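Local coordinates for protein ribonucleoside-diphosphate reductase small chain 2 (PDB 1JK0) that provides deoxyribonucleotides for DNA synthesis as a small subunit of yeast ribonucleotide reductase, and is needed for its partner small chain to fold and join the large subunits, at residues A181-E186 with A222-S227; F226-F231 with Q287-E292. One frame throughout, in Å; residues are numbered along the deposited sequence.

Overall arrangement
From the N terminus, the chain first reaches 181-186 on helix 175-188. It runs through 35 mostly helical residues and comes back on helix 207-232, where 222-227 closes contact 1. Contact 2 starts on this second segment, at F226 and S227, and closes with 287-292, at the end of helix 277-288, after 55 intervening residues. The two loops follow one another, neither nested nor crossed, apart from the shared F226-S227 step. Helix 207-232 is thus common to both: contact 1 joins it to helix 175-188, contact 2 to the C-terminal part of the model. The centres of the two contacts lie about 9 Å apart, and F289 CZ packs 3.4 Å from A183 CB.

Contact 1 of 2, residues A181-E186 with A222-S227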
loop_
_atom_site.group_PDB
_atom_site.type_symbol
_atom_site.label_atom_id
_atom_site.label_comp_id
_atom_site.label_asym_id
_atom_site.label_seq_id
_atom_site.Cartn_x
_atom_site.Cartn_y
_atom_site.Cartn_z
ATOM N N ALA B 181 7.466 -9.303 -21.498
ATOM C CA ALA B 181 8.499 -9.951 -20.693
ATOM C C ALA B 181 7.951 -10.253 -19.305
ATOM O O ALA B 181 8.096 -11.364 -18.789
ATOM C CB ALA B 181 9.715 -9.049 -20.573
ATOM N N PHE B 182 7.322 -9.249 -18.705
ATOM C CA PHE B 182 6.753 -9.388 -17.374
ATOM C C PHE B 182 5.843 -10.619 -17.298
ATOM O O PHE B 182 5.914 -11.389 -16.341
ATOM C CB PHE B 182 5.971 -8.122 -17.001
ATOM C CG PHE B 182 5.629 -8.031 -15.544
ATOM C CD1 PHE B 182 4.411 -7.499 -15.135
ATOM C CD2 PHE B 182 6.531 -8.472 -14.570
ATOM C CE1 PHE B 182 4.093 -7.408 -13.775
ATOM C CE2 PHE B 182 6.223 -8.384 -13.209
ATOM C CZ PHE B 182 5.002 -7.851 -12.812
ATOM N N ALA B 183 5.002 -10.808 -18.314
ATOM C CA ALA B 183 4.095 -11.955 -18.348
ATOM C C ALA B 183 4.861 -13.269 -18.450
ATOM O O ALA B 183 4.447 -14.287 -17.889
ATOM C CB ALA B 183 3.129 -11.834 -19.515
ATOM N N ALA B 184 5.963 -13.242 -19.198
ATOM C CA ALA B 184 6.810 -14.416 -19.350
ATOM C C ALA B 184 7.254 -14.767 -17.948
ATOM O O ALA B 184 7.064 -15.888 -17.490
ATOM C CB ALA B 184 8.023 -14.086 -20.213
ATOM N N LYS B 185 7.823 -13.777 -17.266
ATOM C CA LYS B 185 8.309 -13.947 -15.899
ATOM C C LYS B 185 7.222 -14.321 -14.896
ATOM O O LYS B 185 7.510 -14.841 -13.811
ATOM C CB LYS B 185 8.980 -12.672 -15.384
ATOM C CG LYS B 185 9.496 -12.883 -13.974
ATOM C CD LYS B 185 9.844 -11.620 -13.237
ATOM C CE LYS B 185 10.081 -11.945 -11.773
ATOM N NZ LYS B 185 8.918 -12.692 -11.190
ATOM N N GLU B 186 5.976 -14.053 -15.254
ATOM C CA GLU B 186 4.870 -14.332 -14.362
ATOM C C GLU B 186 4.185 -15.659 -14.655
ATOM O O GLU B 186 3.883 -16.424 -13.740
ATOM C CB GLU B 186 3.853 -13.197 -14.466
ATOM C CG GLU B 186 3.024 -13.006 -13.232
ATOM C CD GLU B 186 3.880 -12.650 -12.038
ATOM O OE1 GLU B 186 4.586 -11.616 -12.108
ATOM O OE2 GLU B 186 3.847 -13.407 -11.041
ATOM N N ALA B 222 -3.747 -14.977 -13.052
ATOM C CA ALA B 222 -4.408 -13.675 -13.127
ATOM C C ALA B 222 -3.374 -12.572 -13.269
ATOM O O ALA B 222 -3.514 -11.703 -14.121
ATOM C CB ALA B 222 -5.243 -13.427 -11.892
ATOM N N TYR B 223 -2.332 -12.593 -12.442
ATOM C CA TYR B 223 -1.312 -11.553 -12.546
ATOM C C TYR B 223 -0.694 -11.549 -13.953
ATOM O O TYR B 223 -0.261 -10.498 -14.432
ATOM C CB TYR B 223 -0.205 -11.734 -11.488
ATOM C CG TYR B 223 -0.676 -11.781 -10.048
ATOM C CD1 TYR B 223 0.056 -12.481 -9.092
ATOM C CD2 TYR B 223 -1.857 -11.165 -9.642
ATOM C CE1 TYR B 223 -0.372 -12.575 -7.780
ATOM C CE2 TYR B 223 -2.292 -11.250 -8.325
ATOM C CZ TYR B 223 -1.547 -11.961 -7.405
ATOM O OH TYR B 223 -1.974 -12.106 -6.107
ATOM N N THR B 224 -0.643 -12.706 -14.618
ATOM C CA THR B 224 -0.071 -12.751 -15.968
ATOM C C THR B 224 -1.083 -12.152 -16.935
ATOM O O THR B 224 -0.736 -11.323 -17.777
ATOM C CB THR B 224 0.288 -14.199 -16.421
ATOM O OG1 THR B 224 1.240 -14.776 -15.517
ATOM C CG2 THR B 224 0.925 -14.177 -17.814
ATOM N N ASP B 225 -2.338 -12.566 -16.798
ATOM C CA ASP B 225 -3.414 -12.040 -17.634
ATOM C C ASP B 225 -3.463 -10.532 -17.569
ATOM O O ASP B 225 -3.625 -9.870 -18.581
ATOM C CB ASP B 225 -4.774 -12.550 -17.178
ATOM C CG ASP B 225 -5.282 -13.685 -18.019
ATOM O OD1 ASP B 225 -4.971 -13.695 -19.234
ATOM O OD2 ASP B 225 -6.006 -14.550 -17.473
ATOM N N PHE B 226 -3.345 -9.987 -16.365
ATOM C CA PHE B 226 -3.418 -8.546 -16.207
ATOM C C PHE B 226 -2.481 -7.855 -17.178
ATOM O O PHE B 226 -2.810 -6.792 -17.707
ATOM C CB PHE B 226 -3.094 -8.112 -14.772
ATOM C CG PHE B 226 -3.366 -6.662 -14.519
ATOM C CD1 PHE B 226 -4.660 -6.158 -14.622
ATOM C CD2 PHE B 226 -2.329 -5.783 -14.246
ATOM C CE1 PHE B 226 -4.918 -4.800 -14.465
ATOM C CE2 PHE B 226 -2.570 -4.422 -14.088
ATOM C CZ PHE B 226 -3.876 -3.932 -14.200
ATOM N N SER B 227 -1.318 -8.447 -17.428
ATOM C CA SER B 227 -0.389 -7.819 -18.357
ATOM C C SER B 227 -0.861 -8.029 -19.792
ATOM O O SER B 227 -0.565 -7.227 -20.673
ATOM C CB SER B 227 1.025 -8.354 -18.143
ATOM O OG SER B 227 1.494 -7.992 -16.847
#
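A183 and T224 meet where helix 175-188 and helix 207-232 run antiparallel in the all-helical, ferritin-like fold of the small chain. The local axes come within 8.7 Å at 168°, and the small A183 and T224 at the nearest point, with CA atoms 4.9 Å apart, are consistent with this.

The apolar contacts lie along this line. T224 turns its methyl to A183, with CG2 3.6 Å from A183 CB. One turn on, E186 CG rests 3.9 Å from Y223 CB. The chain of E186 bends at chi2 (62°), which puts OE2 near the plane of the Y223 ring, at its edge.

No hydrogen bond crosses between 181-186 and 222-227. T224 OG1, beside its own backbone N, bonds back to the carbonyl of R220 while lying against E186 CB. E186 OE2 has a long, weak ion pair with R220 NE, and E186 sits about 9 Å from Y131, predicted as an active-site residue, measured between side chains. F182, whose ring also stacks on F104 of helix 101-107, closes the other end of the interface: its CD1 lies 3.4 Å from S227 OG, which approaches the ring obliquely.

Contact 2 of 2, residues F226-F231 with Q287-E292; sequences FSCLLF and QGFGNE
The F289 ring lies against helix 207-232, meeting C228 and F231, which lie three residues apart and so on neighbouring turns of that helix. F289 is the first residue past helix 277-288, and the chain turns at G290, which takes a positive phi. The contact therefore packs the end of one helix of the ferritin-like small chain against the C-terminal turns of another.

Two aromatic contacts carry it. The first is an edge-to-face, T-shaped pair: F289 presents its edge to one face of F231, with centroids 5.0 Å apart and planes at 73°. The F289 corner at CD2 leads, 3.5 Å from F231 CG, and sits over the rim of the F231 ring instead of its middle. With CG anti to the backbone N (chi1 -174°), the F231 ring is carried toward F289; its turn about chi2 then sets the face. The second is a sulfur-aromatic contact. C228 SG lies over a face of F289, 3.8 Å from the ring centroid and 29° off the ring normal, nearest the CE1-CZ side.

The backbone also takes part: F289 O lies 3.5 Å from F231 CE2. Two looser contacts are C228 CB, 4.2 Å from the carbonyl O of G288, and S227 O, which comes obliquely to the F289 ring, 4.1 Å from CE2.

V180 of helix 175-188 also touches F289, while I243 of helix 240-258 and the loop residues K237 and P238 pack on F231.

With no hydrogen bond or salt bridge between the two segments, the join probably rests largely on dispersion and on weak ring and sulfur electrostatics; F289 has sulfur over a face and an aromatic neighbour at its edge, two contacts that probably help to set the tilt of its ring.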
loop_
_atom_site.group_PDB
_atom_site.type_symbol
_atom_site.label_atom_id
_atom_site.label_comp_id
_atom_site.label_asym_id
_atom_site.label_seq_id
_atom_site.Cartn_x
_atom_site.Cartn_y
_atom_site.Cartn_z
ATOM N N PHE B 226 -3.345 -9.987 -16.365
ATOM C CA PHE B 226 -3.418 -8.546 -16.207
ATOM C C PHE B 226 -2.481 -7.855 -17.178
ATOM O O PHE B 226 -2.810 -6.792 -17.707
ATOM C CB PHE B 226 -3.094 -8.112 -14.772
ATOM C CG PHE B 226 -3.366 -6.662 -14.519
ATOM C CD1 PHE B 226 -4.660 -6.158 -14.622
ATOM C CD2 PHE B 226 -2.329 -5.783 -14.246
ATOM C CE1 PHE B 226 -4.918 -4.800 -14.465
ATOM C CE2 PHE B 226 -2.570 -4.422 -14.088
ATOM C CZ PHE B 226 -3.876 -3.932 -14.200
ATOM N N SER B 227 -1.318 -8.447 -17.428
ATOM C CA SER B 227 -0.389 -7.819 -18.357
ATOM C C SER B 227 -0.861 -8.029 -19.792
ATOM O O SER B 227 -0.565 -7.227 -20.673
ATOM C CB SER B 227 1.025 -8.354 -18.143
ATOM O OG SER B 227 1.494 -7.992 -16.847
ATOM N N CYS B 228 -1.613 -9.099 -20.031
ATOM C CA CYS B 228 -2.147 -9.341 -21.365
ATOM C C CYS B 228 -3.302 -8.375 -21.576
ATOM O O CYS B 228 -3.598 -7.978 -22.696
ATOM C CB CYS B 228 -2.631 -10.779 -21.502
ATOM S SG CYS B 228 -1.284 -11.956 -21.704
ATOM N N LEU B 229 -3.949 -8.000 -20.479
ATOM C CA LEU B 229 -5.053 -7.060 -20.526
ATOM C C LEU B 229 -4.532 -5.649 -20.782
ATOM O O LEU B 229 -5.128 -4.897 -21.548
ATOM C CB LEU B 229 -5.826 -7.080 -19.213
ATOM C CG LEU B 229 -6.807 -5.921 -19.063
ATOM C CD1 LEU B 229 -7.775 -5.928 -20.219
ATOM C CD2 LEU B 229 -7.534 -6.041 -17.742
ATOM N N LEU B 230 -3.435 -5.276 -20.131
ATOM C CA LEU B 230 -2.880 -3.948 -20.352
ATOM C C LEU B 230 -2.413 -3.896 -21.795
ATOM O O LEU B 230 -2.872 -3.064 -22.584
ATOM C CB LEU B 230 -1.708 -3.679 -19.408
ATOM C CG LEU B 230 -2.127 -3.577 -17.941
ATOM C CD1 LEU B 230 -0.917 -3.291 -17.086
ATOM C CD2 LEU B 230 -3.172 -2.479 -17.782
ATOM N N PHE B 231 -1.510 -4.807 -22.137
ATOM C CA PHE B 231 -0.989 -4.883 -23.490
ATOM C C PHE B 231 -2.133 -4.692 -24.491
ATOM O O PHE B 231 -2.084 -3.813 -25.353
ATOM C CB PHE B 231 -0.333 -6.243 -23.726
ATOM C CG PHE B 231 0.367 -6.350 -25.050
ATOM C CD1 PHE B 231 1.642 -5.819 -25.222
ATOM C CD2 PHE B 231 -0.262 -6.954 -26.132
ATOM C CE1 PHE B 231 2.281 -5.888 -26.451
ATOM C CE2 PHE B 231 0.364 -7.029 -27.366
ATOM C CZ PHE B 231 1.637 -6.496 -27.530
ATOM N N GLN B 287 -0.502 -16.564 -27.770
ATOM C CA GLN B 287 -1.793 -16.218 -28.333
ATOM C C GLN B 287 -2.339 -15.059 -27.528
ATOM O O GLN B 287 -3.034 -14.190 -28.052
ATOM C CB GLN B 287 -2.737 -17.408 -28.229
ATOM C CG GLN B 287 -4.088 -17.190 -28.870
ATOM C CD GLN B 287 -4.973 -18.417 -28.752
ATOM O OE1 GLN B 287 -4.551 -19.537 -29.078
ATOM N NE2 GLN B 287 -6.209 -18.217 -28.295
ATOM N N GLY B 288 -2.006 -15.064 -26.243
ATOM C CA GLY B 288 -2.454 -14.021 -25.342
ATOM C C GLY B 288 -2.097 -12.635 -25.827
ATOM O O GLY B 288 -2.863 -11.699 -25.630
ATOM N N PHE B 289 -0.938 -12.488 -26.458
ATOM C CA PHE B 289 -0.541 -11.179 -26.956
ATOM C C PHE B 289 -0.874 -10.987 -28.446
ATOM O O PHE B 289 -0.564 -9.951 -29.035
ATOM C CB PHE B 289 0.957 -10.948 -26.701
ATOM C CG PHE B 289 1.318 -10.859 -25.241
ATOM C CD1 PHE B 289 1.531 -12.007 -24.488
ATOM C CD2 PHE B 289 1.395 -9.626 -24.608
ATOM C CE1 PHE B 289 1.813 -11.925 -23.129
ATOM C CE2 PHE B 289 1.676 -9.540 -23.252
ATOM C CZ PHE B 289 1.883 -10.696 -22.513
ATOM N N GLY B 290 -1.531 -11.974 -29.048
ATOM C CA GLY B 290 -1.869 -11.866 -30.455
ATOM C C GLY B 290 -0.686 -12.249 -31.327
ATOM O O GLY B 290 -0.116 -11.418 -32.040
ATOM N N ASN B 291 -0.312 -13.522 -31.247
ATOM C CA ASN B 291 0.803 -14.073 -32.005
ATOM C C ASN B 291 0.467 -15.498 -32.411
ATOM O O ASN B 291 -0.613 -16.012 -32.103
ATOM C CB ASN B 291 2.077 -14.086 -31.159
ATOM C CG ASN B 291 3.083 -13.043 -31.603
ATOM O OD1 ASN B 291 2.772 -11.852 -31.676
ATOM N ND2 ASN B 291 4.306 -13.486 -31.895
ATOM N N GLU B 292 1.407 -16.137 -33.093
ATOM C CA GLU B 292 1.217 -17.505 -33.547
ATOM C C GLU B 292 1.919 -18.453 -32.590
ATOM O O GLU B 292 2.973 -18.126 -32.044
ATOM C CB GLU B 292 1.790 -17.681 -34.957
ATOM C CG GLU B 292 3.324 -17.645 -35.034
ATOM C CD GLU B 292 3.913 -16.255 -34.807
ATOM O OE1 GLU B 292 5.162 -16.155 -34.713
ATOM O OE2 GLU B 292 3.134 -15.271 -34.736
#